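PDB 2NYI: unknown protein from Galdieria sulphuraria, which is of unknown function but carries tandem ACT domains, a fold that in many relatives binds small ligands for regulation. Local coordinates for residues A[24-29]-A[49-54]. Sequence-based numbering, arbitrary orientation. Where two conformers were deposited one is given.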
loop_
_atom_site.group_PDB
_atom_site.type_symbol
_atom_site.label_atom_id
_atom_site.label_comp_id
_atom_site.label_asym_id
_atom_site.label_seq_id
_atom_site.Cartn_x
_atom_site.Cartn_y
_atom_site.Cartn_z
ATOM N N TRP A 24 -18.462 -1.918 5.283
ATOM C CA TRP A 24 -19.773 -2.081 5.897
ATOM C C TRP A 24 -19.968 -1.043 7.010
ATOM O O TRP A 24 -21.024 -0.393 7.100
ATOM C CB TRP A 24 -19.952 -3.508 6.425
ATOM C CG TRP A 24 -21.322 -3.710 6.946
ATOM C CD1 TRP A 24 -22.402 -4.174 6.253
ATOM C CD2 TRP A 24 -21.794 -3.383 8.266
ATOM N NE1 TRP A 24 -23.516 -4.184 7.072
ATOM C CE2 TRP A 24 -23.168 -3.711 8.310
ATOM C CE3 TRP A 24 -21.184 -2.863 9.417
ATOM C CZ2 TRP A 24 -23.948 -3.524 9.458
ATOM C CZ3 TRP A 24 -21.965 -2.680 10.567
ATOM C CH2 TRP A 24 -23.329 -3.013 10.571
ATOM N N ALA A 25 -18.941 -0.873 7.845
ATOM C CA ALA A 25 -19.030 0.036 8.993
ATOM C C ALA A 25 -19.267 1.477 8.567
ATOM O O ALA A 25 -20.089 2.174 9.162
ATOM C CB ALA A 25 -17.764 -0.069 9.862
ATOM N N LEU A 26 -18.539 1.923 7.546
ATOM C CA LEU A 26 -18.676 3.282 7.007
ATOM C C LEU A 26 -20.042 3.481 6.356
ATOM O O LEU A 26 -20.665 4.526 6.532
ATOM C CB LEU A 26 -17.586 3.572 5.971
ATOM C CG LEU A 26 -16.146 3.633 6.479
ATOM C CD1 LEU A 26 -15.253 4.282 5.393
ATOM C CD2 LEU A 26 -16.062 4.406 7.770
ATOM N N LYS A 27 -20.495 2.477 5.607
ATOM C CA LYS A 27 -21.813 2.560 4.936
ATOM C C LYS A 27 -22.918 2.767 5.963
ATOM O O LYS A 27 -23.844 3.568 5.753
ATOM C CB LYS A 27 -22.093 1.306 4.096
ATOM C CG LYS A 27 -23.398 1.408 3.298
ATOM C CD LYS A 27 -23.761 0.121 2.566
ATOM C CE LYS A 27 -25.080 0.337 1.806
ATOM N NZ LYS A 27 -25.362 -0.689 0.771
ATOM N N ASN A 28 -22.798 2.028 7.070
ATOM C CA ASN A 28 -23.733 2.026 8.189
ATOM C C ASN A 28 -23.897 3.413 8.819
ATOM O O ASN A 28 -24.990 3.763 9.281
ATOM C CB ASN A 28 -23.267 0.994 9.236
ATOM C CG ASN A 28 -24.269 0.774 10.361
ATOM O OD1 ASN A 28 -25.444 0.490 10.120
ATOM N ND2 ASN A 28 -23.791 0.863 11.610
ATOM N N ILE A 29 -22.818 4.196 8.811
ATOM C CA ILE A 29 -22.814 5.551 9.414
ATOM C C ILE A 29 -22.903 6.651 8.345
ATOM O O ILE A 29 -22.690 7.823 8.647
ATOM C CB ILE A 29 -21.602 5.818 10.365
ATOM C CG1 ILE A 29 -20.252 5.680 9.615
ATOM C CG2 ILE A 29 -21.668 4.918 11.613
ATOM C CD1 ILE A 29 -19.025 6.183 10.414
ATOM N N VAL A 49 -7.342 5.498 4.103
ATOM C CA VAL A 49 -8.577 5.878 3.425
ATOM C C VAL A 49 -8.894 7.353 3.710
ATOM O O VAL A 49 -8.753 7.806 4.849
ATOM C CB VAL A 49 -9.750 5.007 3.922
ATOM C CG1 VAL A 49 -11.021 5.280 3.112
ATOM C CG2 VAL A 49 -9.391 3.491 3.858
ATOM N N LEU A 50 -9.306 8.074 2.659
ATOM C CA LEU A 50 -9.914 9.408 2.799
ATOM C C LEU A 50 -11.423 9.183 2.845
ATOM O O LEU A 50 -12.021 8.586 1.924
ATOM C CB LEU A 50 -9.516 10.363 1.658
ATOM C CG LEU A 50 -8.016 10.748 1.647
ATOM C CD1 LEU A 50 -7.611 11.473 0.374
ATOM C CD2 LEU A 50 -7.711 11.624 2.853
ATOM N N VAL A 51 -12.014 9.641 3.937
ATOM C CA VAL A 51 -13.413 9.352 4.251
ATOM C C VAL A 51 -14.146 10.677 4.384
ATOM O O VAL A 51 -13.661 11.576 5.079
ATOM C CB VAL A 51 -13.538 8.563 5.584
ATOM C CG1 VAL A 51 -15.013 8.445 6.033
ATOM C CG2 VAL A 51 -12.919 7.192 5.467
ATOM N N SER A 52 -15.280 10.806 3.687
ATOM C CA SER A 52 -16.133 11.998 3.794
ATOM C C SER A 52 -17.309 11.713 4.700
ATOM O O SER A 52 -17.908 10.636 4.628
ATOM C CB SER A 52 -16.640 12.442 2.412
ATOM O OG SER A 52 -15.559 12.906 1.625
ATOM N N LEU A 53 -17.616 12.673 5.572
ATOM C CA LEU A 53 -18.732 12.550 6.496
ATOM C C LEU A 53 -19.341 13.923 6.731
ATOM O O LEU A 53 -18.621 14.919 6.840
ATOM C CB LEU A 53 -18.270 11.923 7.826
ATOM C CG LEU A 53 -19.331 11.647 8.905
ATOM C CD1 LEU A 53 -20.338 10.559 8.487
ATOM C CD2 LEU A 53 -18.677 11.277 10.233
ATOM N N ASN A 54 -20.670 13.981 6.786
ATOM C CA ASN A 54 -21.359 15.225 7.158
ATOM C C ASN A 54 -21.292 15.445 8.664
ATOM O O ASN A 54 -22.309 15.362 9.359
ATOM C CB ASN A 54 -22.813 15.202 6.687
ATOM C CG ASN A 54 -22.953 15.459 5.200
ATOM O OD1 ASN A 54 -22.001 15.310 4.425
ATOM N ND2 ASN A 54 -24.158 15.841 4.786
#
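L26 and V51 meet where the first helix of an ACT domain, 18-28, packs on the four-stranded antiparallel sheet of this βαββαβ fold. The case illustrates how alternation along a β-strand serves a helix: of strand 44-53, the side chains of V49, V51 and L53 leave the backbone toward the helix, whereas those of L50 and S52 belong to the other face. V49 comes first and is only a neighbour, its CG1 standing 4.9 Å from L26 CD1; V33 of the adjoining strand 32-41 touches both residues. Two residues further along the strand, V51 makes the principal apolar contact. Its CG2, anti to the carbonyl carbon, meets CD1 of L26 tip to tip at 3.7 Å. With CG anti to its carbonyl carbon (chi1 -66°), L26 extends CD1 toward the strand. Its buried side chain also touches A31 and L65, the latter from helix 59-68, the second helix on this face of the sheet. No hydrogen bond crosses between helix and strand, so apolar packing carries the contact. At the far end, L53 faces I29, the residue that follows the helix, whose side chain also touches L60. The two side chains stay apart, with I29 CD1 5.0 Å from L53 CD1; the leucine instead uses that same methyl, CD1, to touch the backbone, 3.6 Å from the carbonyl O of I29.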